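Local coordinates for enoyl-CoA hydratase/isomerase family protein (Pseudomonas syringae pv. tomato, PDB 3OT6) that probably acts as a crotonase-type hydratase or isomerase, working on enoyl-CoA thioesters or related acyl-CoA substrates, at residues V16-L21 with I52-P57; F95-A100 with L114-R119; H104-G109 with G129-Q134. One frame throughout, in Å; residues are numbered along the deposited sequence.

Contact 1: V16-L21 with I52-P57; sequences VATLTL and IVTGQP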
loop_
_atom_site.group_PDB
_atom_site.type_symbol
_atom_site.label_atom_id
_atom_site.label_comp_id
_atom_site.label_asym_id
_atom_site.label_seq_id
_atom_site.Cartn_x
_atom_site.Cartn_y
_atom_site.Cartn_z
ATOM N N VAL A 16 14.521 -0.814 12.094
ATOM C CA VAL A 16 13.758 -0.678 10.866
ATOM C C VAL A 16 13.659 -2.012 10.173
ATOM O O VAL A 16 14.695 -2.612 9.876
ATOM C CB VAL A 16 14.406 0.327 9.923
ATOM C CG1 VAL A 16 13.630 0.372 8.619
ATOM C CG2 VAL A 16 14.496 1.785 10.587
ATOM N N ALA A 17 12.435 -2.485 9.903
ATOM C CA ALA A 17 12.235 -3.731 9.141
ATOM C C ALA A 17 11.854 -3.372 7.699
ATOM O O ALA A 17 10.779 -2.783 7.459
ATOM C CB ALA A 17 11.158 -4.611 9.784
ATOM N N THR A 18 12.742 -3.673 6.746
ATOM C CA THR A 18 12.488 -3.464 5.338
ATOM C C THR A 18 11.797 -4.705 4.819
ATOM O O THR A 18 12.341 -5.816 4.959
ATOM C CB THR A 18 13.757 -3.215 4.551
ATOM O OG1 THR A 18 14.430 -2.064 5.066
ATOM C CG2 THR A 18 13.420 -2.921 3.110
ATOM N N LEU A 19 10.578 -4.511 4.268
ATOM C CA LEU A 19 9.782 -5.551 3.557
ATOM C C LEU A 19 9.897 -5.289 2.075
ATOM O O LEU A 19 9.449 -4.239 1.564
ATOM C CB LEU A 19 8.340 -5.542 4.033
ATOM C CG LEU A 19 8.080 -6.213 5.424
ATOM C CD1 LEU A 19 8.925 -5.646 6.576
ATOM C CD2 LEU A 19 6.651 -6.200 5.819
ATOM N N THR A 20 10.599 -6.183 1.378
ATOM C CA THR A 20 10.880 -5.944 -0.038
ATOM C C THR A 20 10.003 -6.870 -0.840
ATOM O O THR A 20 10.104 -8.094 -0.677
ATOM C CB THR A 20 12.319 -6.186 -0.403
ATOM O OG1 THR A 20 13.154 -5.336 0.399
ATOM C CG2 THR A 20 12.534 -5.827 -1.860
ATOM N N LEU A 21 9.066 -6.314 -1.607
ATOM C CA LEU A 21 8.243 -7.159 -2.426
ATOM C C LEU A 21 9.053 -7.466 -3.654
ATOM O O LEU A 21 9.698 -6.576 -4.217
ATOM C CB LEU A 21 6.967 -6.429 -2.816
ATOM C CG LEU A 21 5.995 -7.080 -3.808
ATOM C CD1 LEU A 21 5.522 -8.519 -3.436
ATOM C CD2 LEU A 21 4.821 -6.136 -4.076
ATOM N N ILE A 52 9.400 -0.414 6.713
ATOM C CA ILE A 52 9.564 0.193 5.357
ATOM C C ILE A 52 9.142 -0.862 4.298
ATOM O O ILE A 52 9.803 -1.875 4.173
ATOM C CB ILE A 52 10.999 0.559 5.043
ATOM C CG1 ILE A 52 11.488 1.680 5.913
ATOM C CG2 ILE A 52 11.089 1.132 3.619
ATOM C CD1 ILE A 52 12.969 2.141 5.525
ATOM N N VAL A 53 8.058 -0.637 3.566
ATOM C CA VAL A 53 7.644 -1.532 2.500
ATOM C C VAL A 53 8.185 -0.905 1.214
ATOM O O VAL A 53 8.037 0.295 0.997
ATOM C CB VAL A 53 6.079 -1.658 2.402
ATOM C CG1 VAL A 53 5.660 -2.560 1.228
ATOM C CG2 VAL A 53 5.473 -2.225 3.670
ATOM N N THR A 54 8.831 -1.707 0.370
ATOM C CA THR A 54 9.378 -1.231 -0.904
ATOM C C THR A 54 9.262 -2.339 -1.966
ATOM O O THR A 54 8.877 -3.465 -1.661
ATOM C CB THR A 54 10.883 -0.701 -0.739
ATOM O OG1 THR A 54 11.227 0.127 -1.873
ATOM C CG2 THR A 54 11.916 -1.853 -0.621
ATOM N N GLY A 55 9.570 -2.037 -3.210
ATOM C CA GLY A 55 9.456 -3.035 -4.258
ATOM C C GLY A 55 10.793 -3.310 -4.939
ATOM O O GLY A 55 11.824 -3.410 -4.277
ATOM N N GLN A 56 10.780 -3.430 -6.262
ATOM C CA GLN A 56 11.999 -3.614 -7.038
ATOM C C GLN A 56 12.336 -2.318 -7.762
ATOM O O GLN A 56 11.515 -1.386 -7.822
ATOM C CB GLN A 56 11.814 -4.792 -8.013
ATOM C CG GLN A 56 11.806 -6.169 -7.298
ATOM C CD GLN A 56 13.040 -6.335 -6.405
ATOM O OE1 GLN A 56 14.179 -6.235 -6.877
ATOM N NE2 GLN A 56 12.822 -6.548 -5.112
ATOM N N PRO A 57 13.546 -2.208 -8.303
ATOM C CA PRO A 57 13.789 -0.916 -8.975
ATOM C C PRO A 57 12.757 -0.648 -10.063
ATOM O O PRO A 57 12.378 -1.565 -10.783
ATOM C CB PRO A 57 15.177 -1.105 -9.599
ATOM C CG PRO A 57 15.855 -2.077 -8.639
ATOM C CD PRO A 57 14.740 -3.081 -8.322
#

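Contact 2: F95-A100 with L114-R119; sequences FPIIVA and LSADYR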
loop_
_atom_site.group_PDB
_atom_site.type_symbol
_atom_site.label_atom_id
_atom_site.label_comp_id
_atom_site.label_asym_id
_atom_site.label_seq_id
_atom_site.Cartn_x
_atom_site.Cartn_y
_atom_site.Cartn_z
ATOM N N PHE A 95 3.035 -0.117 14.799
ATOM C CA PHE A 95 4.219 0.730 14.604
ATOM C C PHE A 95 4.096 1.406 13.214
ATOM O O PHE A 95 3.305 0.948 12.366
ATOM C CB PHE A 95 5.540 -0.099 14.725
ATOM C CG PHE A 95 5.613 -0.863 15.974
ATOM C CD1 PHE A 95 6.177 -0.291 17.108
ATOM C CD2 PHE A 95 5.038 -2.129 16.065
ATOM C CE1 PHE A 95 6.185 -0.972 18.305
ATOM C CE2 PHE A 95 5.025 -2.815 17.261
ATOM C CZ PHE A 95 5.583 -2.221 18.393
ATOM N N PRO A 96 4.867 2.484 12.986
ATOM C CA PRO A 96 4.739 3.250 11.780
ATOM C C PRO A 96 5.078 2.415 10.538
ATOM O O PRO A 96 6.042 1.651 10.562
ATOM C CB PRO A 96 5.765 4.387 11.995
ATOM C CG PRO A 96 5.772 4.587 13.539
ATOM C CD PRO A 96 5.791 3.134 13.949
ATOM N N ILE A 97 4.277 2.533 9.478
ATOM C CA ILE A 97 4.612 1.966 8.186
ATOM C C ILE A 97 4.972 3.052 7.149
ATOM O O ILE A 97 4.177 3.994 6.873
ATOM C CB ILE A 97 3.517 1.042 7.676
ATOM C CG1 ILE A 97 3.254 -0.068 8.697
ATOM C CG2 ILE A 97 3.954 0.373 6.337
ATOM C CD1 ILE A 97 2.157 -1.042 8.278
ATOM N N ILE A 98 6.198 2.934 6.620
ATOM C CA ILE A 98 6.700 3.763 5.537
ATOM C C ILE A 98 6.581 2.951 4.273
ATOM O O ILE A 98 6.905 1.745 4.236
ATOM C CB ILE A 98 8.164 4.158 5.759
ATOM C CG1 ILE A 98 8.333 4.840 7.113
ATOM C CG2 ILE A 98 8.661 5.115 4.690
ATOM C CD1 ILE A 98 9.870 5.137 7.512
ATOM N N VAL A 99 6.055 3.570 3.236
ATOM C CA VAL A 99 6.090 2.917 1.924
ATOM C C VAL A 99 7.045 3.740 1.106
ATOM O O VAL A 99 6.888 4.995 0.991
ATOM C CB VAL A 99 4.686 2.803 1.239
ATOM C CG1 VAL A 99 4.828 2.209 -0.192
ATOM C CG2 VAL A 99 3.793 1.934 2.093
ATOM N N ALA A 100 8.054 3.049 0.603
ATOM C CA ALA A 100 9.118 3.653 -0.175
ATOM C C ALA A 100 8.921 3.163 -1.600
ATOM O O ALA A 100 9.299 2.004 -1.932
ATOM C CB ALA A 100 10.470 3.206 0.352
ATOM N N LEU A 114 -1.775 4.281 0.111
ATOM C CA LEU A 114 -2.900 4.809 0.816
ATOM C C LEU A 114 -3.143 4.043 2.138
ATOM O O LEU A 114 -4.098 4.340 2.860
ATOM C CB LEU A 114 -4.138 4.770 -0.102
ATOM C CG LEU A 114 -3.996 5.601 -1.403
ATOM C CD1 LEU A 114 -5.331 5.824 -2.126
ATOM C CD2 LEU A 114 -3.320 6.959 -1.179
ATOM N N SER A 115 -2.266 3.097 2.478
ATOM C CA SER A 115 -2.495 2.241 3.621
ATOM C C SER A 115 -1.398 2.432 4.689
ATOM O O SER A 115 -1.269 1.622 5.570
ATOM C CB SER A 115 -2.444 0.790 3.156
ATOM O OG SER A 115 -3.481 0.546 2.237
ATOM N N ALA A 116 -0.598 3.474 4.602
ATOM C CA ALA A 116 0.646 3.541 5.337
ATOM C C ALA A 116 0.665 4.869 6.116
ATOM O O ALA A 116 -0.218 5.749 5.943
ATOM C CB ALA A 116 1.830 3.517 4.326
ATOM N N ASP A 117 1.736 5.055 6.879
ATOM C CA ASP A 117 1.871 6.230 7.737
ATOM C C ASP A 117 2.647 7.372 7.110
ATOM O O ASP A 117 2.413 8.517 7.466
ATOM C CB ASP A 117 2.427 5.805 9.062
ATOM C CG ASP A 117 1.448 4.901 9.772
ATOM O OD1 ASP A 117 0.321 5.432 10.077
ATOM O OD2 ASP A 117 1.766 3.680 9.941
ATOM N N TYR A 118 3.536 7.033 6.174
ATOM C CA TYR A 118 4.395 7.970 5.503
ATOM C C TYR A 118 4.723 7.320 4.132
ATOM O O TYR A 118 4.992 6.079 4.059
ATOM C CB TYR A 118 5.730 8.227 6.315
ATOM C CG TYR A 118 6.390 9.499 5.815
ATOM C CD1 TYR A 118 6.098 10.722 6.413
ATOM C CD2 TYR A 118 7.182 9.497 4.675
ATOM C CE1 TYR A 118 6.617 11.924 5.926
ATOM C CE2 TYR A 118 7.737 10.725 4.148
ATOM C CZ TYR A 118 7.428 11.922 4.782
ATOM O OH TYR A 118 7.881 13.138 4.330
ATOM N N ARG A 119 4.759 8.116 3.060
ATOM C CA ARG A 119 4.981 7.539 1.716
ATOM C C ARG A 119 6.014 8.315 0.986
ATOM O O ARG A 119 5.914 9.514 0.899
ATOM C CB ARG A 119 3.688 7.539 0.884
ATOM C CG ARG A 119 2.606 6.560 1.367
ATOM C CD ARG A 119 1.689 7.124 2.451
ATOM N NE ARG A 119 1.476 8.567 2.271
ATOM C CZ ARG A 119 0.494 9.104 1.530
ATOM N NH1 ARG A 119 -0.437 8.323 0.951
ATOM N NH2 ARG A 119 0.435 10.439 1.382
#

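Contact 3: H104-G109 with G129-Q134; sequences HAVAKG and GLNEVQ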
loop_
_atom_site.group_PDB
_atom_site.type_symbol
_atom_site.label_atom_id
_atom_site.label_comp_id
_atom_site.label_asym_id
_atom_site.label_seq_id
_atom_site.Cartn_x
_atom_site.Cartn_y
_atom_site.Cartn_z
ATOM N N HIS A 104 6.881 2.952 -10.374
ATOM C CA HIS A 104 5.435 2.875 -10.670
ATOM C C HIS A 104 4.667 2.314 -9.481
ATOM O O HIS A 104 5.156 1.409 -8.773
ATOM C CB HIS A 104 5.199 1.900 -11.848
ATOM C CG HIS A 104 5.781 2.358 -13.144
ATOM N ND1 HIS A 104 6.797 1.682 -13.779
ATOM C CD2 HIS A 104 5.497 3.430 -13.919
ATOM C CE1 HIS A 104 7.123 2.321 -14.888
ATOM N NE2 HIS A 104 6.349 3.388 -14.995
ATOM N N ALA A 105 3.436 2.764 -9.298
ATOM C CA ALA A 105 2.527 2.135 -8.339
ATOM C C ALA A 105 1.094 2.263 -8.882
ATOM O O ALA A 105 0.552 3.369 -8.989
ATOM C CB ALA A 105 2.683 2.801 -6.953
ATOM N N VAL A 106 0.485 1.152 -9.293
ATOM C CA VAL A 106 -0.752 1.230 -10.084
ATOM C C VAL A 106 -1.750 0.320 -9.419
ATOM O O VAL A 106 -1.385 -0.778 -8.969
ATOM C CB VAL A 106 -0.520 0.765 -11.526
ATOM C CG1 VAL A 106 -1.840 0.728 -12.356
ATOM C CG2 VAL A 106 0.527 1.644 -12.245
ATOM N N ALA A 107 -3.002 0.782 -9.333
ATOM C CA ALA A 107 -4.162 -0.018 -8.861
ATOM C C ALA A 107 -3.818 -0.450 -7.415
ATOM O O ALA A 107 -3.390 0.425 -6.658
ATOM C CB ALA A 107 -4.470 -1.195 -9.808
ATOM N N LYS A 108 -3.958 -1.740 -7.037
ATOM C CA LYS A 108 -3.625 -2.190 -5.668
ATOM C C LYS A 108 -2.219 -1.713 -5.289
ATOM O O LYS A 108 -1.984 -1.334 -4.141
ATOM C CB LYS A 108 -3.778 -3.719 -5.471
ATOM C CG LYS A 108 -3.600 -4.222 -4.010
ATOM C CD LYS A 108 -4.805 -3.805 -3.098
ATOM C CE LYS A 108 -4.579 -3.988 -1.541
ATOM N NZ LYS A 108 -5.784 -3.244 -0.841
ATOM N N GLY A 109 -1.288 -1.681 -6.223
ATOM C CA GLY A 109 0.015 -1.144 -5.851
ATOM C C GLY A 109 -0.111 0.306 -5.351
ATOM O O GLY A 109 0.608 0.736 -4.443
ATOM N N GLY A 129 -1.120 5.578 -9.856
ATOM C CA GLY A 129 -2.526 5.872 -9.927
ATOM C C GLY A 129 -3.361 4.638 -9.942
ATOM O O GLY A 129 -2.836 3.560 -9.814
ATOM N N LEU A 130 -4.660 4.828 -10.175
ATOM C CA LEU A 130 -5.655 3.831 -10.045
ATOM C C LEU A 130 -6.292 3.644 -11.426
ATOM O O LEU A 130 -7.165 4.424 -11.850
ATOM C CB LEU A 130 -6.711 4.292 -9.014
ATOM C CG LEU A 130 -6.167 4.512 -7.603
ATOM C CD1 LEU A 130 -7.295 5.013 -6.667
ATOM C CD2 LEU A 130 -5.479 3.232 -7.034
ATOM N N ASN A 131 -5.871 2.607 -12.147
ATOM C CA ASN A 131 -6.268 2.578 -13.537
ATOM C C ASN A 131 -7.471 1.711 -13.761
ATOM O O ASN A 131 -7.827 1.437 -14.896
ATOM C CB ASN A 131 -5.102 2.184 -14.433
ATOM C CG ASN A 131 -4.656 0.761 -14.209
ATOM O OD1 ASN A 131 -4.970 0.126 -13.213
ATOM N ND2 ASN A 131 -3.923 0.260 -15.137
ATOM N N GLU A 132 -8.115 1.281 -12.683
ATOM C CA GLU A 132 -9.087 0.237 -12.844
ATOM C C GLU A 132 -10.233 0.618 -13.778
ATOM O O GLU A 132 -10.756 -0.244 -14.510
ATOM C CB GLU A 132 -9.534 -0.488 -11.520
ATOM C CG GLU A 132 -9.336 0.119 -10.174
ATOM C CD GLU A 132 -7.881 0.181 -9.646
ATOM O OE1 GLU A 132 -7.513 -0.567 -8.726
ATOM O OE2 GLU A 132 -7.110 1.039 -10.107
ATOM N N VAL A 133 -10.611 1.899 -13.768
ATOM C CA VAL A 133 -11.742 2.356 -14.566
ATOM C C VAL A 133 -11.316 2.351 -16.040
ATOM O O VAL A 133 -12.151 2.202 -16.942
ATOM C CB VAL A 133 -12.328 3.722 -14.117
ATOM C CG1 VAL A 133 -13.047 4.483 -15.309
ATOM C CG2 VAL A 133 -13.298 3.496 -13.028
ATOM N N GLN A 134 -10.025 2.490 -16.268
ATOM C CA GLN A 134 -9.510 2.540 -17.611
ATOM C C GLN A 134 -9.576 1.159 -18.210
ATOM O O GLN A 134 -10.016 0.979 -19.355
ATOM C CB GLN A 134 -8.081 3.043 -17.645
ATOM C CG GLN A 134 -7.460 2.744 -18.978
ATOM C CD GLN A 134 -6.562 3.846 -19.471
ATOM O OE1 GLN A 134 -5.889 3.666 -20.486
ATOM N NE2 GLN A 134 -6.530 5.007 -18.762
#

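Contact 1: V16-L21 with I52-P57
Strands 16-21 and 52-54 pair in parallel through Thr-18 and Ile-52, Leu-19 and Val-53, and Thr-20 and Thr-54, in the six-stranded sheet of the crotonase fold. They are the two strands of a beta-alpha-beta unit whose helix, 31-46, covers the face bearing Leu-19 and Val-53. The backbone ladder has four bonds, all 2.7 to 2.9 Å long: Ile-52 N to Ala-17 O, Leu-19 N to Ile-52 O, Thr-54 N to Leu-19 O and Leu-21 N to Thr-54 O.

On the other face, the first torsion of Val-16 (chi1 176°) swings its CG1 over to Ile-52 CD1, 3.6 Å away beneath helix 186-197. Further along, Thr-20 and Thr-54 run alongside each other in the same direction, with methyl CG2 of Thr-54 near the hydroxyl of Thr-20. Thr-54 OG1 itself bonds to Ala-100 O on the next strand.

Past the strand end, Gln-56 bends back at chi2 (-53°), and its NE2 reaches Leu-21 O at 3.2 Å. The N-H points straight at that oxygen within the amide's own plane, yet it arrives 37° out of the carbonyl plane. A side-chain amide thus takes over from the backbone where the ladder stops, tying the turn to the neighbouring strand.

Contact 2: F95-A100 with L114-R119
Asp-117 turns OD2 of its carboxylate to the backbone of Ile-97, taking the Ile-97 N-H at 2.8 Å through the anti lone pair in an almost straight bond (170°). The other flat group, the Arg-119 guanidinium, has Leu-114 CD2 in plane at its edge and turns away from strand 97-100 to a salt bridge with Asp-178. Both groups belong to the segment that pairs in parallel with 97-100 in the main sheet of the crotonase fold, Ile-98 opposite Tyr-118 and Val-99 opposite Arg-119.

Asp-117 holds Ile-97 at both ends of the residue, since its own N-H bonds to Ile-97 O at 2.7 Å. That oxygen also accepts the more distant Tyr-118 N at 3.2 Å. With CG beside the backbone nitrogen (chi1 -65°), the carboxylate reaches across to Ile-97 N, where OD2 also comes near Pro-96 CA. Lys-209 and Arg-213 of helix 202-230 form salt bridges to OD2 and OD1, and so would probably favour the charged form.

The pairing continues with Val-99 N to Tyr-118 O at 2.8 Å. Ile-98 CG1 and Tyr-118 CB lie together on the face covered by helix 186-197. On the other face, Val-99 CG2 packs against the Ala-116 methyl, CG2 to CB 3.4 Å.

Contact 3: H104-G109 with G129-Q134
Val-106 sets a methyl over the flat amide of Asn-131: CG1 is 3.3 Å from OD1 and 3.5 Å from ND2, the valine coming in roughly perpendicular. Asn-131 presents the amide this way because its CG sits between backbone nitrogen and carbonyl carbon (chi1 67°). Beside it, the carboxylate of Glu-132 comes up against Ala-107, with OE1 3.3 Å and OE2 3.5 Å from CB, a van der Waals contact. Leu-130 CD2 rests near Ala-107 O at 3.5 Å.

Behind these is a short parallel pairing of Val-106 with Gly-129, in the smaller four-stranded sheet of the crotonase fold. Gly-129 N donates a hydrogen bond to Ala-105 O (2.9 Å), and Ala-107 N one to Gly-129 O (2.8 Å). Gly-129 has backbone angles at which any CB would strike the preceding carbonyl oxygen.

Ala-107, with positive phi (60°), is the N-cap of helix 108-113, so the chain turns straight from strand into helix. In crotonases a backbone N-H at the start of this helix typically contributes to the oxyanion hole. A methylpentanediol, probably from the crystallisation liquor, lies about 4 Å from the Glu-132 side chain, consistent with a pocket here; Met-137, Met-139 and Phe-111 touch that side chain.

How the contacts relate
All three contacts are largely buried, but they serve two sheets. Contacts 1 and 2 are neighbours in the six-stranded sheet, where strands 50-54 and 97-100 pair directly; Val-53 N lies 2.7 Å from Ile-98 O, a probable hydrogen bond, and helix 186-197 covers part of both. Contact 3 belongs to the smaller sheet, its centre about 18 Å from that of contact 2 and 19 Å from that of contact 1. In sequence, contacts 2 and 3 interleave. The chemistry follows the place: contact 1 is chiefly a backbone ladder, contact 2 adds a carboxylate bonded to the facing backbone, and contact 3 has two backbone bonds beside what may be a pocket.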